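Local atomic coordinates of hydroquinone dioxygenase large subunit (Pseudomonas sp., PDB entry 4ZXA), a protein that forms the large subunit of a two-subunit, iron(II)-dependent hydroquinone 1,2-dioxygenase, which probably opens the aromatic ring of hydroquinone with molecular oxygen. Residues D227-S241 against Y306-T320. Residues are numbered along the deposited sequence; the frame is centred on the assembly and turned at random.
With H8N (4-hydroxybenzonitrile), chain J.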
loop_
_atom_site.group_PDB
_atom_site.type_symbol
_atom_site.label_atom_id
_atom_site.label_comp_id
_atom_site.label_asym_id
_atom_site.label_seq_id
_atom_site.Cartn_x
_atom_site.Cartn_y
_atom_site.Cartn_z
ATOM N N ASP E 227 12.757 -20.117 4.085
ATOM C CA ASP E 227 13.446 -18.835 3.903
ATOM C C ASP E 227 12.674 -17.870 3.011
ATOM O O ASP E 227 13.206 -16.826 2.620
ATOM C CB ASP E 227 14.837 -19.058 3.298
ATOM C CG ASP E 227 14.778 -19.792 1.963
ATOM O OD1 ASP E 227 14.065 -20.828 1.867
ATOM O OD2 ASP E 227 15.437 -19.333 1.002
ATOM N N VAL E 228 11.431 -18.218 2.685
ATOM C CA VAL E 228 10.583 -17.377 1.830
ATOM C C VAL E 228 9.181 -17.309 2.402
ATOM O O VAL E 228 8.775 -18.179 3.167
ATOM C CB VAL E 228 10.489 -17.920 0.382
ATOM C CG1 VAL E 228 11.867 -18.026 -0.241
ATOM C CG2 VAL E 228 9.791 -19.279 0.361
ATOM N N THR E 229 8.436 -16.278 2.031
ATOM C CA THR E 229 7.052 -16.147 2.477
ATOM C C THR E 229 6.051 -16.229 1.324
ATOM O O THR E 229 6.386 -15.976 0.174
ATOM C CB THR E 229 6.828 -14.832 3.219
ATOM O OG1 THR E 229 7.045 -13.743 2.312
ATOM C CG2 THR E 229 7.778 -14.724 4.376
ATOM N N TRP E 230 4.817 -16.590 1.652
ATOM C CA TRP E 230 3.757 -16.735 0.661
ATOM C C TRP E 230 4.229 -17.519 -0.561
ATOM O O TRP E 230 4.222 -17.015 -1.701
ATOM C CB TRP E 230 3.218 -15.374 0.287
ATOM C CG TRP E 230 2.830 -14.566 1.497
ATOM C CD1 TRP E 230 3.578 -13.612 2.118
ATOM C CD2 TRP E 230 1.603 -14.655 2.225
ATOM N NE1 TRP E 230 2.889 -13.085 3.184
ATOM C CE2 TRP E 230 1.674 -13.714 3.274
ATOM C CE3 TRP E 230 0.448 -15.431 2.096
ATOM C CZ2 TRP E 230 0.625 -13.526 4.179
ATOM C CZ3 TRP E 230 -0.588 -15.250 2.990
ATOM C CH2 TRP E 230 -0.498 -14.301 4.015
ATOM N N ASN E 231 4.647 -18.760 -0.311
ATOM C CA ASN E 231 5.112 -19.630 -1.374
ATOM C C ASN E 231 4.782 -21.105 -1.168
ATOM O O ASN E 231 5.615 -21.879 -0.701
ATOM C CB ASN E 231 6.607 -19.445 -1.597
ATOM C CG ASN E 231 7.049 -19.956 -2.955
ATOM O OD1 ASN E 231 6.450 -19.624 -3.979
ATOM N ND2 ASN E 231 8.082 -20.784 -2.969
ATOM N N PRO E 232 3.552 -21.490 -1.520
ATOM C CA PRO E 232 3.129 -22.888 -1.395
ATOM C C PRO E 232 4.142 -23.801 -2.080
ATOM O O PRO E 232 4.445 -23.599 -3.261
ATOM C CB PRO E 232 1.783 -22.917 -2.135
ATOM C CG PRO E 232 1.274 -21.482 -2.044
ATOM C CD PRO E 232 2.521 -20.639 -2.147
ATOM N N SER E 233 4.661 -24.780 -1.337
ATOM C CA SER E 233 5.662 -25.699 -1.847
ATOM C C SER E 233 5.264 -27.139 -1.472
ATOM O O SER E 233 4.855 -27.398 -0.334
ATOM C CB SER E 233 7.031 -25.331 -1.273
ATOM O OG SER E 233 8.060 -26.118 -1.843
ATOM N N VAL E 234 5.374 -28.068 -2.423
ATOM C CA VAL E 234 4.820 -29.413 -2.251
ATOM C C VAL E 234 5.591 -30.251 -1.219
ATOM O O VAL E 234 6.809 -30.399 -1.327
ATOM C CB VAL E 234 4.801 -30.198 -3.587
ATOM C CG1 VAL E 234 4.377 -31.626 -3.348
ATOM C CG2 VAL E 234 3.881 -29.537 -4.592
ATOM N N THR E 235 4.878 -30.803 -0.233
ATOM C CA THR E 235 5.497 -31.671 0.764
ATOM C C THR E 235 4.937 -33.091 0.791
ATOM O O THR E 235 5.452 -33.929 1.506
ATOM C CB THR E 235 5.443 -31.087 2.202
ATOM O OG1 THR E 235 4.098 -30.733 2.539
ATOM C CG2 THR E 235 6.345 -29.854 2.335
ATOM N N SER E 236 3.882 -33.355 0.032
ATOM C CA SER E 236 3.423 -34.725 -0.149
ATOM C C SER E 236 2.516 -34.840 -1.371
ATOM O O SER E 236 1.673 -33.971 -1.631
ATOM C CB SER E 236 2.715 -35.264 1.102
ATOM O OG SER E 236 1.557 -34.511 1.418
ATOM N N VAL E 237 2.698 -35.925 -2.116
ATOM C CA VAL E 237 1.964 -36.143 -3.346
ATOM C C VAL E 237 1.111 -37.406 -3.270
ATOM O O VAL E 237 1.627 -38.504 -3.121
ATOM C CB VAL E 237 2.934 -36.262 -4.537
ATOM C CG1 VAL E 237 2.157 -36.435 -5.848
ATOM C CG2 VAL E 237 3.842 -35.046 -4.601
ATOM N N CYS E 238 -0.199 -37.235 -3.373
ATOM C CA CYS E 238 -1.115 -38.360 -3.479
ATOM C C CYS E 238 -1.893 -38.254 -4.805
ATOM O O CYS E 238 -3.029 -37.749 -4.848
ATOM C CB CYS E 238 -2.069 -38.385 -2.281
ATOM S SG CYS E 238 -3.390 -39.616 -2.395
ATOM N N LYS E 239 -1.267 -38.715 -5.885
ATOM C CA LYS E 239 -1.797 -38.504 -7.231
ATOM C C LYS E 239 -1.983 -37.002 -7.513
ATOM O O LYS E 239 -1.029 -36.232 -7.389
ATOM C CB LYS E 239 -3.096 -39.290 -7.426
ATOM C CG LYS E 239 -2.886 -40.799 -7.361
ATOM C CD LYS E 239 -3.994 -41.589 -8.052
ATOM C CE LYS E 239 -3.827 -43.092 -7.784
ATOM N NZ LYS E 239 -4.725 -43.960 -8.609
ATOM N N ALA E 240 -3.198 -36.581 -7.871
ATOM C CA ALA E 240 -3.431 -35.175 -8.195
ATOM C C ALA E 240 -3.465 -34.279 -6.948
ATOM O O ALA E 240 -3.339 -33.059 -7.051
ATOM C CB ALA E 240 -4.719 -35.002 -9.014
ATOM N N SER E 241 -3.657 -34.892 -5.780
ATOM C CA SER E 241 -3.716 -34.174 -4.507
ATOM C C SER E 241 -2.317 -33.789 -4.029
ATOM O O SER E 241 -1.454 -34.656 -3.841
ATOM C CB SER E 241 -4.389 -35.052 -3.457
ATOM O OG SER E 241 -4.288 -34.469 -2.176
ATOM N N TYR E 306 -3.608 -11.689 5.571
ATOM C CA TYR E 306 -2.806 -10.883 6.479
ATOM C C TYR E 306 -2.327 -11.758 7.623
ATOM O O TYR E 306 -3.122 -12.434 8.281
ATOM C CB TYR E 306 -3.615 -9.689 7.006
ATOM C CG TYR E 306 -4.033 -8.750 5.900
ATOM C CD1 TYR E 306 -5.050 -9.104 5.021
ATOM C CD2 TYR E 306 -3.401 -7.528 5.717
ATOM C CE1 TYR E 306 -5.438 -8.269 4.009
ATOM C CE2 TYR E 306 -3.785 -6.680 4.700
ATOM C CZ TYR E 306 -4.809 -7.063 3.842
ATOM O OH TYR E 306 -5.218 -6.248 2.802
ATOM N N SER E 307 -1.020 -11.785 7.839
ATOM C CA SER E 307 -0.481 -12.660 8.863
ATOM C C SER E 307 0.563 -11.900 9.645
ATOM O O SER E 307 1.682 -11.706 9.174
ATOM C CB SER E 307 0.105 -13.928 8.235
ATOM O OG SER E 307 0.658 -14.794 9.221
ATOM N N THR E 308 0.186 -11.443 10.828
ATOM C CA THR E 308 1.076 -10.592 11.605
ATOM C C THR E 308 2.341 -11.327 12.016
ATOM O O THR E 308 3.430 -10.796 11.862
ATOM C CB THR E 308 0.396 -10.020 12.854
ATOM O OG1 THR E 308 -0.713 -9.197 12.466
ATOM C CG2 THR E 308 1.376 -9.184 13.610
ATOM N N LYS E 309 2.192 -12.542 12.540
ATOM C CA LYS E 309 3.351 -13.370 12.824
ATOM C C LYS E 309 3.525 -14.423 11.737
ATOM O O LYS E 309 2.549 -15.014 11.290
ATOM C CB LYS E 309 3.222 -14.076 14.185
ATOM C CG LYS E 309 4.310 -15.124 14.397
ATOM C CD LYS E 309 4.247 -15.770 15.770
ATOM C CE LYS E 309 5.316 -16.862 15.965
ATOM N NZ LYS E 309 5.078 -18.081 15.134
ATOM N N ARG E 310 4.765 -14.660 11.320
ATOM C CA ARG E 310 5.062 -15.780 10.439
ATOM C C ARG E 310 4.325 -17.019 10.938
ATOM O O ARG E 310 4.587 -17.493 12.050
ATOM C CB ARG E 310 6.565 -16.048 10.402
ATOM C CG ARG E 310 7.104 -16.549 9.060
ATOM C CD ARG E 310 8.587 -16.875 9.191
ATOM N NE ARG E 310 9.256 -17.232 7.947
ATOM C CZ ARG E 310 9.674 -16.344 7.048
ATOM N NH1 ARG E 310 9.465 -15.041 7.239
ATOM N NH2 ARG E 310 10.293 -16.758 5.950
ATOM N N SER E 311 3.422 -17.547 10.106
ATOM C CA SER E 311 2.578 -18.677 10.474
ATOM C C SER E 311 2.641 -19.828 9.469
ATOM O O SER E 311 2.972 -19.638 8.300
ATOM C CB SER E 311 1.127 -18.226 10.624
ATOM O OG SER E 311 0.647 -17.672 9.413
ATOM N N MET E 312 2.288 -21.023 9.932
ATOM C CA MET E 312 2.363 -22.193 9.084
ATOM C C MET E 312 1.005 -22.436 8.471
ATOM O O MET E 312 0.029 -22.676 9.187
ATOM C CB MET E 312 2.810 -23.398 9.894
ATOM C CG MET E 312 4.118 -23.168 10.630
ATOM S SD MET E 312 4.687 -24.704 11.377
ATOM C CE MET E 312 6.321 -24.214 11.952
ATOM N N LEU E 313 0.932 -22.339 7.147
ATOM C CA LEU E 313 -0.327 -22.549 6.439
ATOM C C LEU E 313 -0.199 -23.711 5.471
ATOM O O LEU E 313 0.760 -23.806 4.707
ATOM C CB LEU E 313 -0.763 -21.292 5.672
ATOM C CG LEU E 313 -1.934 -21.477 4.687
ATOM C CD1 LEU E 313 -3.227 -21.817 5.418
ATOM C CD2 LEU E 313 -2.147 -20.241 3.856
ATOM N N MET E 314 -1.172 -24.606 5.504
ATOM C CA MET E 314 -1.196 -25.673 4.527
ATOM C C MET E 314 -2.156 -25.323 3.395
ATOM O O MET E 314 -3.359 -25.162 3.631
ATOM C CB MET E 314 -1.609 -26.986 5.177
ATOM C CG MET E 314 -1.878 -28.087 4.162
ATOM S SD MET E 314 -0.359 -28.677 3.407
ATOM C CE MET E 314 0.378 -29.605 4.751
ATOM N N VAL E 315 -1.623 -25.191 2.177
ATOM C CA VAL E 315 -2.453 -25.014 0.982
ATOM C C VAL E 315 -2.602 -26.364 0.280
ATOM O O VAL E 315 -1.616 -26.996 -0.117
ATOM C CB VAL E 315 -1.864 -23.968 -0.007
ATOM C CG1 VAL E 315 -2.806 -23.776 -1.204
ATOM C CG2 VAL E 315 -1.594 -22.639 0.696
ATOM N N TRP E 316 -3.836 -26.825 0.157
ATOM C CA TRP E 316 -4.073 -28.136 -0.415
ATOM C C TRP E 316 -4.539 -27.989 -1.874
ATOM O O TRP E 316 -5.640 -27.522 -2.152
ATOM C CB TRP E 316 -5.092 -28.890 0.424
ATOM C CG TRP E 316 -5.517 -30.215 -0.122
ATOM C CD1 TRP E 316 -4.734 -31.160 -0.739
ATOM C CD2 TRP E 316 -6.846 -30.749 -0.095
ATOM N NE1 TRP E 316 -5.503 -32.255 -1.090
ATOM C CE2 TRP E 316 -6.801 -32.021 -0.708
ATOM C CE3 TRP E 316 -8.073 -30.270 0.377
ATOM C CZ2 TRP E 316 -7.933 -32.816 -0.852
ATOM C CZ3 TRP E 316 -9.201 -31.064 0.230
ATOM C CH2 TRP E 316 -9.120 -32.324 -0.383
ATOM N N GLU E 317 -3.685 -28.388 -2.804
ATOM C CA GLU E 317 -3.955 -28.157 -4.209
ATOM C C GLU E 317 -4.403 -29.420 -4.920
ATOM O O GLU E 317 -4.145 -30.540 -4.460
ATOM C CB GLU E 317 -2.720 -27.577 -4.896
ATOM C CG GLU E 317 -2.435 -26.125 -4.520
ATOM C CD GLU E 317 -1.229 -25.567 -5.254
ATOM O OE1 GLU E 317 -0.731 -26.250 -6.178
ATOM O OE2 GLU E 317 -0.769 -24.458 -4.900
ATOM N N ASN E 318 -5.055 -29.218 -6.057
ATOM C CA ASN E 318 -5.538 -30.300 -6.895
ATOM C C ASN E 318 -5.036 -30.092 -8.320
ATOM O O ASN E 318 -5.520 -29.226 -9.035
ATOM C CB ASN E 318 -7.066 -30.343 -6.867
ATOM C CG ASN E 318 -7.636 -31.479 -7.716
ATOM O OD1 ASN E 318 -6.895 -32.207 -8.379
ATOM N ND2 ASN E 318 -8.954 -31.633 -7.693
ATOM N N ALA E 319 -4.066 -30.895 -8.728
ATOM C CA ALA E 319 -3.363 -30.682 -9.983
ATOM C C ALA E 319 -4.010 -31.388 -11.192
ATOM O O ALA E 319 -3.342 -31.664 -12.194
ATOM C CB ALA E 319 -1.914 -31.110 -9.828
ATOM N N THR E 320 -5.303 -31.675 -11.096
ATOM C CA THR E 320 -6.048 -32.280 -12.193
ATOM C C THR E 320 -6.232 -31.308 -13.380
ATOM O O THR E 320 -6.793 -30.219 -13.227
ATOM C CB THR E 320 -7.429 -32.762 -11.701
ATOM O OG1 THR E 320 -7.263 -33.702 -10.624
ATOM C CG2 THR E 320 -8.203 -33.405 -12.841
HETATM N NAA H8N J . -4.540 -17.868 -3.367
HETATM C CAC H8N J . -3.579 -17.988 -2.761
HETATM C CAI H8N J . -2.347 -18.159 -1.935
HETATM C CAF H8N J . -2.495 -18.412 -0.577
HETATM C CAD H8N J . -1.370 -18.575 0.227
HETATM C CAH H8N J . -0.122 -18.476 -0.368
HETATM O OAB H8N J . 0.991 -18.621 0.416
HETATM C CAE H8N J . 0.029 -18.221 -1.726
HETATM C CAG H8N J . -1.097 -18.065 -2.519
HETATM O O HOH W 1 11.481 -14.883 4.276
#
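Pro-232 and Val-315 meet beside the 4-hydroxybenzonitrile pocket of this cupin-fold subunit, where the loop leading into strand 236-238 lies against the strands 301-307 and 310-318. Pro-232 CG stands 4.1 Å from Val-315 CG2 and 3.5 Å from CAE of the ligand, so the proline is shared between strand and ligand. At the phenol end of the ligand, Trp-230 brings CE3 to 3.6 Å from OAB, while CZ2 of its benzo ring reaches Ser-307 CB. Its NE1 is bonded to Glu-249 O. The extended Arg-310 side chain crosses Thr-229 at about a right angle, bringing Arg-310 NH1 to 3.3 Å from Thr-229 CG2; NH1 is paired with Glu-249 and Glu-149, and a water in the guanidinium plane accepts from NH2.

At the other end, Ser-241, the last residue of the type II' turn from Cys-238, forms an antiparallel non-hydrogen-bonded pair with Asn-318. With Ser-241 OG anti to the backbone N (chi1 171°), Trp-316 NE1 donates to it at 2.7 Å, only 4° out of the ring plane. Asn-318 OD1 accepts from Thr-320 N, closing an Asx turn, and also from Thr-320 OG1. Replacing Asn-318 by an alanine removes the amide, which would probably leave both Thr-320 donors without this acceptor and Asn-58 of the small subunit without its partner. Next to it, Ala-319 N donates to Ala-240 O at 2.8 Å, almost straight at 178°.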